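Local coordinates for protein Ara h 8 allergen isoform (Arachis hypogaea, PDB 6V8J) that is a peanut allergen of the Bet v 1 (PR-10) family, associated with plant defence, and may bind abscisic acid or similar small hydrophobic ligands, at residues His4-Glu9 / Val115-His120; Glu29-Leu34 / Lys144-Tyr149; Ala37-Glu42 / Thr57-Gly62; Tyr81-Ser86 / Phe100-Glu105. All blocks are in the same frame, centred on the assembly; numbering follows the deposited sequence.

Contact 1 of 4, residues His4-Glu9 / Val115-His120; sequences HTFEEE and VSVTFH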
loop_
_atom_site.group_PDB
_atom_site.type_symbol
_atom_site.label_atom_id
_atom_site.label_comp_id
_atom_site.label_asym_id
_atom_site.label_seq_id
_atom_site.Cartn_x
_atom_site.Cartn_y
_atom_site.Cartn_z
ATOM N N HIS A 4 -9.238 -12.542 -6.808
ATOM C CA HIS A 4 -9.593 -12.944 -5.420
ATOM C C HIS A 4 -9.669 -11.694 -4.546
ATOM O O HIS A 4 -8.685 -11.005 -4.454
ATOM C CB HIS A 4 -8.616 -13.995 -4.889
ATOM C CG HIS A 4 -8.311 -15.096 -5.844
ATOM N ND1 HIS A 4 -8.880 -16.329 -5.746
ATOM C CD2 HIS A 4 -7.518 -15.128 -6.934
ATOM C CE1 HIS A 4 -8.449 -17.087 -6.724
ATOM N NE2 HIS A 4 -7.606 -16.377 -7.463
ATOM N N THR A 5 -10.824 -11.437 -3.950
ATOM C CA THR A 5 -11.141 -10.113 -3.368
ATOM C C THR A 5 -11.349 -10.227 -1.846
ATOM O O THR A 5 -11.971 -11.175 -1.414
ATOM C CB THR A 5 -12.351 -9.505 -4.088
ATOM O OG1 THR A 5 -11.942 -9.024 -5.366
ATOM C CG2 THR A 5 -12.957 -8.343 -3.347
ATOM N N PHE A 6 -10.834 -9.281 -1.072
ATOM C CA PHE A 6 -11.149 -9.223 0.377
ATOM C C PHE A 6 -11.464 -7.780 0.754
ATOM O O PHE A 6 -11.049 -6.894 0.024
ATOM C CB PHE A 6 -9.981 -9.724 1.228
ATOM C CG PHE A 6 -9.498 -11.104 0.876
ATOM C CD1 PHE A 6 -8.562 -11.290 -0.121
ATOM C CD2 PHE A 6 -9.985 -12.215 1.540
ATOM C CE1 PHE A 6 -8.126 -12.560 -0.448
ATOM C CE2 PHE A 6 -9.547 -13.486 1.205
ATOM C CZ PHE A 6 -8.618 -13.651 0.209
ATOM N N GLU A 7 -12.199 -7.588 1.842
ATOM C CA GLU A 7 -12.416 -6.247 2.418
ATOM C C GLU A 7 -12.031 -6.263 3.899
ATOM O O GLU A 7 -12.286 -7.259 4.560
ATOM C CB GLU A 7 -13.888 -5.855 2.392
ATOM C CG GLU A 7 -14.475 -5.645 1.028
ATOM C CD GLU A 7 -15.956 -5.332 1.126
ATOM O OE1 GLU A 7 -16.524 -5.471 2.214
ATOM O OE2 GLU A 7 -16.526 -4.935 0.111
ATOM N N GLU A 8 -11.477 -5.155 4.370
ATOM C CA GLU A 8 -11.172 -4.915 5.799
ATOM C C GLU A 8 -11.643 -3.513 6.172
ATOM O O GLU A 8 -11.361 -2.586 5.424
ATOM C CB GLU A 8 -9.666 -5.014 6.033
ATOM C CG GLU A 8 -9.121 -6.384 5.731
ATOM C CD GLU A 8 -9.653 -7.451 6.656
ATOM O OE1 GLU A 8 -8.967 -8.443 6.862
ATOM O OE2 GLU A 8 -10.748 -7.270 7.168
ATOM N N GLU A 9 -12.269 -3.396 7.335
ATOM C CA GLU A 9 -12.607 -2.099 7.952
ATOM C C GLU A 9 -11.849 -2.023 9.285
ATOM O O GLU A 9 -11.832 -3.040 9.990
ATOM C CB GLU A 9 -14.115 -2.026 8.177
ATOM C CG GLU A 9 -14.957 -2.387 6.970
ATOM C CD GLU A 9 -16.452 -2.102 7.050
ATOM O OE1 GLU A 9 -16.815 -1.013 7.416
ATOM O OE2 GLU A 9 -17.251 -2.970 6.709
ATOM N N VAL A 115 -10.513 -0.673 3.394
ATOM C CA VAL A 115 -9.595 -1.211 2.362
ATOM C C VAL A 115 -10.310 -2.316 1.594
ATOM O O VAL A 115 -10.902 -3.200 2.216
ATOM C CB VAL A 115 -8.255 -1.670 2.955
ATOM C CG1 VAL A 115 -7.450 -2.456 1.947
ATOM C CG2 VAL A 115 -7.456 -0.486 3.446
ATOM N N SER A 116 -10.220 -2.235 0.270
ATOM C CA SER A 116 -10.594 -3.365 -0.602
ATOM C C SER A 116 -9.349 -3.822 -1.358
ATOM O O SER A 116 -8.683 -2.986 -1.935
ATOM C CB SER A 116 -11.688 -2.958 -1.522
ATOM O OG SER A 116 -12.197 -4.091 -2.175
ATOM N N VAL A 117 -9.049 -5.110 -1.331
ATOM C CA VAL A 117 -7.838 -5.580 -2.056
ATOM C C VAL A 117 -8.247 -6.653 -3.065
ATOM O O VAL A 117 -9.141 -7.433 -2.778
ATOM C CB VAL A 117 -6.733 -6.049 -1.098
ATOM C CG1 VAL A 117 -7.199 -7.195 -0.242
ATOM C CG2 VAL A 117 -5.426 -6.375 -1.810
ATOM N N THR A 118 -7.582 -6.646 -4.214
ATOM C CA THR A 118 -7.823 -7.607 -5.306
ATOM C C THR A 118 -6.489 -8.240 -5.720
ATOM O O THR A 118 -5.615 -7.540 -6.228
ATOM C CB THR A 118 -8.544 -6.929 -6.475
ATOM O OG1 THR A 118 -9.800 -6.410 -6.046
ATOM C CG2 THR A 118 -8.734 -7.857 -7.647
ATOM N N PHE A 119 -6.386 -9.544 -5.500
ATOM C CA PHE A 119 -5.210 -10.345 -5.891
ATOM C C PHE A 119 -5.480 -10.925 -7.289
ATOM O O PHE A 119 -6.471 -11.612 -7.468
ATOM C CB PHE A 119 -4.985 -11.459 -4.864
ATOM C CG PHE A 119 -4.617 -11.007 -3.469
ATOM C CD1 PHE A 119 -5.577 -10.579 -2.575
ATOM C CD2 PHE A 119 -3.297 -11.024 -3.054
ATOM C CE1 PHE A 119 -5.219 -10.161 -1.307
ATOM C CE2 PHE A 119 -2.938 -10.610 -1.785
ATOM C CZ PHE A 119 -3.903 -10.174 -0.915
ATOM N N HIS A 120 -4.594 -10.643 -8.235
ATOM C CA HIS A 120 -4.728 -11.149 -9.624
ATOM C C HIS A 120 -3.706 -12.258 -9.819
ATOM O O HIS A 120 -2.522 -11.980 -9.729
ATOM C CB HIS A 120 -4.443 -10.042 -10.643
ATOM C CG HIS A 120 -5.460 -8.963 -10.637
ATOM N ND1 HIS A 120 -6.442 -8.868 -11.577
ATOM C CD2 HIS A 120 -5.670 -7.955 -9.782
ATOM C CE1 HIS A 120 -7.200 -7.840 -11.313
ATOM N NE2 HIS A 120 -6.758 -7.272 -10.223
#
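The rings of Phe6 and Phe119 meet at nearly a right angle, their planes turned 86° apart. CD1 of Phe6 comes within 3.7 Å of CE1 of Phe119. The ring centroids lie 5.8 Å apart, and the pair is neither a stack nor a clean T-shape. Both side chains rise from the same face of the sheet, on adjacent strands. In each, CG lies beside its own backbone N, anti to the carbonyl carbon, and from there the two rings cross. Val117 lies beside them. Its CG1 packs 4.0 Å from CB of Phe6, near the edge of the ring. On that face His132, from helix 129-151, stacks on Phe6 and also meets the ring of Phe119. At the ends of the same face, NE2 of His4 bonds to the carbonyl of Ala125, and Glu8 forms a salt bridge with Lys136.

The segments are antiparallel neighbours in the curved sheet of the Bet v 1 fold. Strand 3-12 is one of the two outermost strands, and strand 110-121 pairs it with the rest. Three hydrogen-bonded pairs carry the ladder: His4 with Phe119, Phe6 with Val117, and Glu8 with Val115. A typical bond is Val117 N to Phe6 O at 3.0 Å.

The other face is polar. Thr5 and Thr118 lie side by side and point the same way. Their OG1 atoms are 3.4 Å apart, a weak hydrogen bond.

Contact 2 of 4, residues Glu29-Leu34 / Lys144-Tyr149; sequences ELTPKL and KAIEGY. With NA (sodium ion), chain E.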
loop_
_atom_site.group_PDB
_atom_site.type_symbol
_atom_site.label_atom_id
_atom_site.label_comp_id
_atom_site.label_asym_id
_atom_site.label_seq_id
_atom_site.Cartn_x
_atom_site.Cartn_y
_atom_site.Cartn_z
ATOM N N GLU A 29 8.062 9.744 1.197
ATOM C CA GLU A 29 9.100 10.295 2.122
ATOM C C GLU A 29 9.183 9.412 3.373
ATOM O O GLU A 29 10.293 9.027 3.753
ATOM C CB GLU A 29 8.801 11.780 2.415
ATOM C CG GLU A 29 9.752 12.457 3.412
ATOM C CD GLU A 29 9.163 13.531 4.339
ATOM O OE1 GLU A 29 8.063 14.090 4.043
ATOM O OE2 GLU A 29 9.833 13.844 5.352
ATOM N N LEU A 30 8.057 9.084 4.006
ATOM C CA LEU A 30 8.065 8.453 5.353
ATOM C C LEU A 30 8.477 6.983 5.247
ATOM O O LEU A 30 9.219 6.536 6.151
ATOM C CB LEU A 30 6.673 8.564 5.981
ATOM C CG LEU A 30 6.324 9.913 6.599
ATOM C CD1 LEU A 30 4.931 9.846 7.190
ATOM C CD2 LEU A 30 7.294 10.325 7.711
ATOM N N THR A 31 8.036 6.253 4.209
ATOM C CA THR A 31 8.107 4.764 4.202
ATOM C C THR A 31 9.561 4.295 4.269
ATOM O O THR A 31 9.876 3.444 5.097
ATOM C CB THR A 31 7.337 4.144 3.035
ATOM O OG1 THR A 31 5.972 4.522 3.174
ATOM C CG2 THR A 31 7.402 2.633 3.016
ATOM N N PRO A 32 10.493 4.817 3.434
ATOM C CA PRO A 32 11.890 4.395 3.499
ATOM C C PRO A 32 12.558 4.777 4.830
ATOM O O PRO A 32 13.511 4.110 5.251
ATOM C CB PRO A 32 12.581 5.158 2.365
ATOM C CG PRO A 32 11.462 5.666 1.475
ATOM C CD PRO A 32 10.270 5.832 2.386
ATOM N N LYS A 33 12.072 5.847 5.443
ATOM C CA LYS A 33 12.597 6.366 6.732
ATOM C C LYS A 33 12.162 5.425 7.860
ATOM O O LYS A 33 12.976 5.186 8.726
ATOM C CB LYS A 33 12.181 7.828 6.948
ATOM C CG LYS A 33 12.816 8.814 5.973
ATOM C CD LYS A 33 13.149 10.196 6.501
ATOM C CE LYS A 33 14.138 10.914 5.599
ATOM N NZ LYS A 33 14.681 12.134 6.251
ATOM N N LEU A 34 10.946 4.870 7.810
ATOM C CA LEU A 34 10.344 4.132 8.947
ATOM C C LEU A 34 10.531 2.623 8.805
ATOM O O LEU A 34 10.606 1.968 9.837
ATOM C CB LEU A 34 8.851 4.454 9.024
ATOM C CG LEU A 34 8.481 5.876 9.398
ATOM C CD1 LEU A 34 6.982 5.983 9.333
ATOM C CD2 LEU A 34 9.007 6.203 10.806
ATOM N N LYS A 144 0.320 1.040 9.401
ATOM C CA LYS A 144 0.387 1.161 10.887
ATOM C C LYS A 144 1.699 1.817 11.338
ATOM O O LYS A 144 1.673 2.622 12.265
ATOM C CB LYS A 144 0.071 -0.193 11.517
ATOM C CG LYS A 144 -1.378 -0.607 11.331
ATOM C CD LYS A 144 -1.635 -2.059 11.529
ATOM C CE LYS A 144 -3.086 -2.328 11.849
ATOM N NZ LYS A 144 -3.431 -1.900 13.219
ATOM N N ALA A 145 2.798 1.498 10.668
ATOM C CA ALA A 145 4.081 2.131 11.018
ATOM C C ALA A 145 3.957 3.639 10.807
ATOM O O ALA A 145 4.346 4.391 11.682
ATOM C CB ALA A 145 5.179 1.545 10.159
ATOM N N ILE A 146 3.381 4.048 9.680
ATOM C CA ILE A 146 3.144 5.488 9.401
ATOM C C ILE A 146 2.138 6.025 10.421
ATOM O O ILE A 146 2.357 7.111 10.901
ATOM C CB ILE A 146 2.683 5.696 7.945
ATOM C CG1 ILE A 146 3.787 5.290 6.966
ATOM C CG2 ILE A 146 2.199 7.115 7.719
ATOM C CD1 ILE A 146 3.347 5.207 5.535
ATOM N N GLU A 147 1.095 5.261 10.719
ATOM C CA GLU A 147 0.032 5.715 11.653
ATOM C C GLU A 147 0.642 5.952 13.035
ATOM O O GLU A 147 0.393 6.985 13.604
ATOM C CB GLU A 147 -1.042 4.635 11.778
ATOM C CG GLU A 147 -2.287 5.094 12.498
ATOM C CD GLU A 147 -3.314 4.008 12.747
ATOM O OE1 GLU A 147 -3.118 2.924 12.250
ATOM O OE2 GLU A 147 -4.291 4.268 13.445
ATOM N N GLY A 148 1.474 5.016 13.486
ATOM C CA GLY A 148 2.225 5.148 14.750
ATOM C C GLY A 148 3.168 6.330 14.725
ATOM O O GLY A 148 3.207 7.070 15.693
ATOM N N TYR A 149 3.825 6.564 13.596
ATOM C CA TYR A 149 4.747 7.716 13.484
ATOM C C TYR A 149 3.982 9.020 13.713
ATOM O O TYR A 149 4.490 9.877 14.385
ATOM C CB TYR A 149 5.402 7.723 12.104
ATOM C CG TYR A 149 6.199 8.964 11.817
ATOM C CD1 TYR A 149 5.607 10.098 11.299
ATOM C CD2 TYR A 149 7.549 9.006 12.079
ATOM C CE1 TYR A 149 6.339 11.241 11.030
ATOM C CE2 TYR A 149 8.297 10.136 11.812
ATOM C CZ TYR A 149 7.695 11.256 11.285
ATOM O OH TYR A 149 8.449 12.356 11.039
HETATM NA NA NA E . 14.420 2.120 4.961
#
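Tyr149 places CG anti to its backbone N (chi1 171°), and this carries its ring across to Leu30 and Leu34. Both leucines place CG anti to the carbonyl carbon, and their methyls reach the facing helix. In the Bet v 1 fold this joins the short helix 27-34 to the long C-terminal helix 129-151. The two short segments run almost perpendicular, at 96°. Their axes stay 10.1 Å apart, a spacing filled by side chains.

No hydrogen bond crosses between the segments. Leu30 divides its two methyls. CD1 packs on CG2 of Ile146 at 3.9 Å. CD2 sits over one face of the Tyr149 ring, toward the rim, in a CH-pi contact 3.9 Å from the centroid. Leu34 divides differently: its CD1 wedges between CB of Tyr149, at 3.6 Å, and CG1 of Ile146. OG1 of Thr31 meets CD1 of Ile146 at 3.6 Å; the Thr31 hydroxyl is hydrogen-bonded to the carbonyl of Gly27. Ala22 of helix 16-25 touches both Leu30 and Ile146, so a third helix joins the packing.

Pro32 interrupts the regular bonding of the first helix, which is kinked there. Its carbonyl O binds the sodium ion at 2.2 Å. At the tyrosine, CD2 of Leu34 approaches CD2 of Tyr149 obliquely to the ring, at 3.4 Å.

Contact 3 of 4, residues Ala37-Glu42 / Thr57-Gly62; sequences AIQSIE and TAVEDG. With NA (sodium ion), chain E.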
loop_
_atom_site.group_PDB
_atom_site.type_symbol
_atom_site.label_atom_id
_atom_site.label_comp_id
_atom_site.label_asym_id
_atom_site.label_seq_id
_atom_site.Cartn_x
_atom_site.Cartn_y
_atom_site.Cartn_z
ATOM N N ALA A 37 13.625 -2.290 5.760
ATOM C CA ALA A 37 13.740 -3.134 4.537
ATOM C C ALA A 37 13.510 -2.329 3.261
ATOM O O ALA A 37 14.008 -2.761 2.185
ATOM C CB ALA A 37 12.755 -4.277 4.616
ATOM N N ILE A 38 12.800 -1.211 3.349
ATOM C CA ILE A 38 12.421 -0.447 2.130
ATOM C C ILE A 38 13.440 0.676 1.886
ATOM O O ILE A 38 13.408 1.626 2.606
ATOM C CB ILE A 38 10.983 0.062 2.316
ATOM C CG1 ILE A 38 9.966 -1.014 1.941
ATOM C CG2 ILE A 38 10.764 1.361 1.578
ATOM C CD1 ILE A 38 8.587 -0.728 2.432
ATOM N N GLN A 39 14.345 0.497 0.926
ATOM C CA GLN A 39 15.467 1.436 0.658
ATOM C C GLN A 39 15.001 2.791 0.125
ATOM O O GLN A 39 15.546 3.794 0.544
ATOM C CB GLN A 39 16.394 0.843 -0.396
ATOM C CG GLN A 39 17.635 0.180 0.157
ATOM C CD GLN A 39 18.482 -0.283 -0.995
ATOM O OE1 GLN A 39 18.538 0.362 -2.020
ATOM N NE2 GLN A 39 19.130 -1.419 -0.821
ATOM N N SER A 40 14.060 2.786 -0.813
ATOM C CA SER A 40 13.764 3.979 -1.647
ATOM C C SER A 40 12.442 3.774 -2.383
ATOM O O SER A 40 12.053 2.655 -2.572
ATOM C CB SER A 40 14.871 4.309 -2.609
ATOM O OG SER A 40 15.041 3.299 -3.568
ATOM N N ILE A 41 11.773 4.874 -2.677
ATOM C CA ILE A 41 10.538 4.955 -3.509
ATOM C C ILE A 41 10.795 6.133 -4.440
ATOM O O ILE A 41 11.014 7.241 -3.916
ATOM C CB ILE A 41 9.262 5.133 -2.653
ATOM C CG1 ILE A 41 9.150 4.028 -1.596
ATOM C CG2 ILE A 41 8.034 5.227 -3.576
ATOM C CD1 ILE A 41 7.936 4.111 -0.736
ATOM N N GLU A 42 10.866 5.875 -5.748
ATOM C CA GLU A 42 11.158 6.901 -6.762
ATOM C C GLU A 42 10.060 6.855 -7.818
ATOM O O GLU A 42 9.601 5.741 -8.155
ATOM C CB GLU A 42 12.500 6.616 -7.433
ATOM C CG GLU A 42 13.686 6.421 -6.514
ATOM C CD GLU A 42 14.727 5.562 -7.202
ATOM O OE1 GLU A 42 14.407 4.391 -7.519
ATOM O OE2 GLU A 42 15.806 6.080 -7.488
ATOM N N THR A 57 12.288 0.120 -3.901
ATOM C CA THR A 57 13.454 -0.760 -3.687
ATOM C C THR A 57 13.452 -1.225 -2.230
ATOM O O THR A 57 13.334 -0.381 -1.342
ATOM C CB THR A 57 14.762 -0.075 -4.074
ATOM O OG1 THR A 57 14.582 0.545 -5.342
ATOM C CG2 THR A 57 15.927 -1.037 -4.126
ATOM N N ALA A 58 13.538 -2.539 -2.049
ATOM C CA ALA A 58 13.557 -3.221 -0.744
ATOM C C ALA A 58 14.812 -4.097 -0.692
ATOM O O ALA A 58 15.169 -4.707 -1.706
ATOM C CB ALA A 58 12.309 -4.034 -0.611
ATOM N N VAL A 59 15.467 -4.131 0.464
ATOM C CA VAL A 59 16.586 -5.085 0.685
ATOM C C VAL A 59 16.296 -5.894 1.948
ATOM O O VAL A 59 15.906 -5.288 2.948
ATOM C CB VAL A 59 17.917 -4.327 0.773
ATOM C CG1 VAL A 59 17.886 -3.285 1.876
ATOM C CG2 VAL A 59 19.084 -5.281 0.940
ATOM N N GLU A 60 16.432 -7.218 1.869
ATOM C CA GLU A 60 16.470 -8.080 3.078
ATOM C C GLU A 60 17.475 -9.215 2.879
ATOM O O GLU A 60 17.468 -9.837 1.811
ATOM C CB GLU A 60 15.078 -8.623 3.371
ATOM C CG GLU A 60 14.410 -9.211 2.156
ATOM C CD GLU A 60 12.929 -9.442 2.392
ATOM O OE1 GLU A 60 12.498 -9.265 3.543
ATOM O OE2 GLU A 60 12.222 -9.785 1.428
ATOM N N ASP A 61 18.328 -9.451 3.884
ATOM C CA ASP A 61 19.241 -10.625 3.956
ATOM C C ASP A 61 20.129 -10.702 2.706
ATOM O O ASP A 61 20.371 -11.817 2.232
ATOM C CB ASP A 61 18.479 -11.927 4.203
ATOM N N GLY A 62 20.596 -9.554 2.218
ATOM C CA GLY A 62 21.436 -9.444 1.018
ATOM C C GLY A 62 20.633 -9.388 -0.263
ATOM O O GLY A 62 21.260 -9.232 -1.304
HETATM NA NA NA E . 14.420 2.120 4.961
HETATM O O HOH W 1 13.424 3.104 -5.690
#
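Val59 N donates to Ala37 O in a short bond of 2.6 Å. On the strand of Val59, Thr57 O receives two N-H groups from the facing strand. Ser40 N bonds to it at 3.3 Å. Gln39 N is nearer, at 2.6 Å, but its bond is bent to 124° and weak. Thr57 N answers with a bond to Ser40 O. Gln39 and Ser40 therefore both face Thr57, which makes this a classic beta bulge: one extra residue shifts the register between the Ile38-Ala58 and Ser40-Thr57 pairs.

One water joins three side chains beyond the bulge. It accepts from OG of Ser40 at 2.7 Å and from OG1 of Thr57 at 2.8 Å, and it donates to OE1 of Glu42. The chi1 of 65° in Ser40 sets OG between the backbone N and the carbonyl carbon, on the side of Thr57.

The Gln39 side chain extends over the opposite strand and crosses Thr57 and Val59 at a slant. Its OE1 lies 3.6 Å from CG2 of Thr57, and its NE2 rests 3.5 Å from CG1 of Val59. These are packing contacts.

Ile38 O turns to the sodium ion at 2.6 Å. Pro32 O and Ile35 O also bind the ion, so it ties the start of the strand to the end of helix 27-34. Strands 38-45 and 53-60 form a beta hairpin. Strand 38-45 is the outermost on this side of the sheet. Strand 63-75 flanks strand 53-60, and Ile38 and Ile41 pack on Thr31 of helix 27-34.

Contact 4 of 4, residues Tyr81-Ser86 / Phe100-Glu105; sequences YDYTIS and FKTKLE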
loop_
_atom_site.group_PDB
_atom_site.type_symbol
_atom_site.label_atom_id
_atom_site.label_comp_id
_atom_site.label_asym_id
_atom_site.label_seq_id
_atom_site.Cartn_x
_atom_site.Cartn_y
_atom_site.Cartn_z
ATOM N N TYR A 81 -7.411 6.705 -2.112
ATOM C CA TYR A 81 -6.170 6.290 -2.825
ATOM C C TYR A 81 -6.257 4.817 -3.260
ATOM O O TYR A 81 -6.272 3.915 -2.390
ATOM C CB TYR A 81 -4.961 6.544 -1.936
ATOM C CG TYR A 81 -3.638 6.302 -2.608
ATOM C CD1 TYR A 81 -3.225 7.104 -3.665
ATOM C CD2 TYR A 81 -2.768 5.331 -2.157
ATOM C CE1 TYR A 81 -2.004 6.908 -4.290
ATOM C CE2 TYR A 81 -1.541 5.115 -2.784
ATOM C CZ TYR A 81 -1.137 5.936 -3.813
ATOM O OH TYR A 81 0.064 5.738 -4.447
ATOM N N ASP A 82 -6.295 4.594 -4.579
ATOM C CA ASP A 82 -6.309 3.255 -5.212
ATOM C C ASP A 82 -4.980 3.076 -5.930
ATOM O O ASP A 82 -4.595 3.982 -6.701
ATOM C CB ASP A 82 -7.453 3.114 -6.196
ATOM C CG ASP A 82 -8.838 3.301 -5.611
ATOM O OD1 ASP A 82 -8.971 3.349 -4.338
ATOM O OD2 ASP A 82 -9.754 3.447 -6.456
ATOM N N TYR A 83 -4.310 1.957 -5.722
ATOM C CA TYR A 83 -2.994 1.692 -6.356
ATOM C C TYR A 83 -2.840 0.195 -6.589
ATOM O O TYR A 83 -3.582 -0.625 -5.964
ATOM C CB TYR A 83 -1.865 2.231 -5.464
ATOM C CG TYR A 83 -1.765 1.581 -4.107
ATOM C CD1 TYR A 83 -2.642 1.893 -3.079
ATOM C CD2 TYR A 83 -0.800 0.628 -3.865
ATOM C CE1 TYR A 83 -2.534 1.307 -1.828
ATOM C CE2 TYR A 83 -0.658 0.045 -2.617
ATOM C CZ TYR A 83 -1.542 0.365 -1.610
ATOM O OH TYR A 83 -1.398 -0.312 -0.453
ATOM N N THR A 84 -1.940 -0.136 -7.516
ATOM C CA THR A 84 -1.632 -1.520 -7.922
ATOM C C THR A 84 -0.133 -1.776 -7.734
ATOM O O THR A 84 0.655 -0.944 -8.200
ATOM C CB THR A 84 -2.156 -1.784 -9.339
ATOM O OG1 THR A 84 -3.580 -1.645 -9.262
ATOM C CG2 THR A 84 -1.751 -3.143 -9.859
ATOM N N ILE A 85 0.198 -2.911 -7.115
ATOM C CA ILE A 85 1.570 -3.429 -6.827
ATOM C C ILE A 85 1.823 -4.593 -7.794
ATOM O O ILE A 85 0.890 -5.423 -7.973
ATOM C CB ILE A 85 1.666 -3.916 -5.364
ATOM C CG1 ILE A 85 1.309 -2.841 -4.334
ATOM C CG2 ILE A 85 3.022 -4.536 -5.100
ATOM C CD1 ILE A 85 2.177 -1.598 -4.401
ATOM N N SER A 86 2.990 -4.575 -8.419
ATOM C CA SER A 86 3.463 -5.667 -9.298
ATOM C C SER A 86 4.994 -5.647 -9.357
ATOM O O SER A 86 5.586 -4.723 -8.820
ATOM C CB SER A 86 2.871 -5.517 -10.668
ATOM O OG SER A 86 3.085 -4.213 -11.161
ATOM N N PHE A 100 -5.274 -2.391 -4.641
ATOM C CA PHE A 100 -5.813 -1.812 -3.401
ATOM C C PHE A 100 -6.752 -0.659 -3.733
ATOM O O PHE A 100 -6.388 0.225 -4.602
ATOM C CB PHE A 100 -4.659 -1.308 -2.540
ATOM C CG PHE A 100 -3.746 -2.378 -2.001
ATOM C CD1 PHE A 100 -4.030 -2.970 -0.791
ATOM C CD2 PHE A 100 -2.656 -2.836 -2.736
ATOM C CE1 PHE A 100 -3.217 -3.976 -0.289
ATOM C CE2 PHE A 100 -1.854 -3.845 -2.238
ATOM C CZ PHE A 100 -2.122 -4.381 -0.997
ATOM N N LYS A 101 -7.919 -0.659 -3.078
ATOM C CA LYS A 101 -8.810 0.528 -3.016
ATOM C C LYS A 101 -8.948 0.911 -1.533
ATOM O O LYS A 101 -9.383 0.061 -0.710
ATOM C CB LYS A 101 -10.150 0.268 -3.706
ATOM C CG LYS A 101 -10.033 -0.181 -5.155
ATOM C CD LYS A 101 -11.219 -0.954 -5.705
ATOM C CE LYS A 101 -12.278 -0.017 -6.210
ATOM N NZ LYS A 101 -13.615 -0.656 -6.181
ATOM N N THR A 102 -8.542 2.144 -1.232
ATOM C CA THR A 102 -8.440 2.640 0.161
ATOM C C THR A 102 -9.290 3.904 0.273
ATOM O O THR A 102 -9.256 4.721 -0.648
ATOM C CB THR A 102 -6.978 2.815 0.603
ATOM O OG1 THR A 102 -6.386 3.954 -0.007
ATOM C CG2 THR A 102 -6.140 1.580 0.370
ATOM N N LYS A 103 -10.025 4.020 1.371
ATOM C CA LYS A 103 -10.794 5.250 1.647
ATOM C C LYS A 103 -10.891 5.465 3.167
ATOM O O LYS A 103 -11.157 4.508 3.890
ATOM C CB LYS A 103 -12.166 5.111 0.985
ATOM C CG LYS A 103 -13.064 6.328 1.084
ATOM C CD LYS A 103 -14.438 6.092 0.522
ATOM C CE LYS A 103 -15.212 7.378 0.338
ATOM N NZ LYS A 103 -15.359 8.090 1.621
ATOM N N LEU A 104 -10.751 6.704 3.610
ATOM C CA LEU A 104 -10.829 7.036 5.051
ATOM C C LEU A 104 -12.077 7.894 5.257
ATOM O O LEU A 104 -12.390 8.680 4.363
ATOM C CB LEU A 104 -9.584 7.847 5.419
ATOM C CG LEU A 104 -8.237 7.242 5.040
ATOM C CD1 LEU A 104 -7.115 8.085 5.582
ATOM C CD2 LEU A 104 -8.110 5.828 5.537
ATOM N N GLU A 105 -12.730 7.785 6.409
ATOM C CA GLU A 105 -13.741 8.815 6.766
ATOM C C GLU A 105 -13.710 9.145 8.263
ATOM O O GLU A 105 -13.176 8.353 9.032
ATOM C CB GLU A 105 -15.134 8.426 6.275
ATOM C CG GLU A 105 -15.728 7.206 6.941
ATOM C CD GLU A 105 -17.199 6.969 6.619
ATOM O OE1 GLU A 105 -17.508 6.745 5.450
ATOM O OE2 GLU A 105 -18.026 7.006 7.546
HETATM O O HOH W 2 -11.003 3.922 -2.916
#
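Phe100 N donates to Tyr83 O at 2.8 Å, and Tyr83 N bonds back to Phe100 O. The side chains of this hydrogen-bonded pair share one face of the sheet. The rings are nearly parallel, with planes at 10°, but slid so far that they barely overlap. Phe100 CB sits over one face of the Tyr83 ring, 3.8 Å from its centroid. In turn, OH of Tyr83 stands over the face of the Phe100 ring, 3.5 Å from CG. Ile85 adds CG1 against CE2 of Phe100.

Tyr81 and Thr102 form the next hydrogen-bonded pair. Tyr81 N bonds to Thr102 O. The return bond, from Thr102 N to Tyr81 O, is 3.1 Å long but bent to 130° and weak. OG1 of Thr102 is also modelled against Tyr81 O, but so close that the geometry of this bond is doubtful.

Asp82 reaches across to the same partner. Its OD1 takes a weak bond from Thr102 N at 3.4 Å. A water also donates to OD1 and to Thr102 O, bridging the two strands. The carboxylate crosses the base of the Lys101 side chain at a slant, with OD1 against CA and CB and with CG close by. NZ of that lysine is 5.6 Å from OD2 of Asp82, too far for a salt bridge.

The OH of Tyr81 bonds to NE2 of His69 on strand 63-75, and Phe100 touches Val135 and Ser139 of helix 129-151. This is an antiparallel beta hairpin in the middle of the Bet v 1 sheet, whose inner face the long C-terminal helix covers.

Contacts 1, 3 and 4 all lie in one seven-stranded antiparallel sheet. Contacts 1 and 3 take its two ends, with centres 25 Å apart. Contact 4 lies between, and its centre is 10 Å from that of contact 1. Those two touch: Ser116 N is 2.6 Å from Lys101 O, a probable hydrogen bond, and CG2 of Val117 packs on CE1 of Phe100 at 3.6 Å. Contact 2 joins two helices. It meets contact 3 directly, with CG2 of Thr31 3.6 Å from CD1 of Ile38, and both bind the same sodium ion. Contacts 2 and 4 do not touch; their centres are 17 Å apart. In Bet v 1 relatives, the ligand cavity lies between the sheet and the long helix.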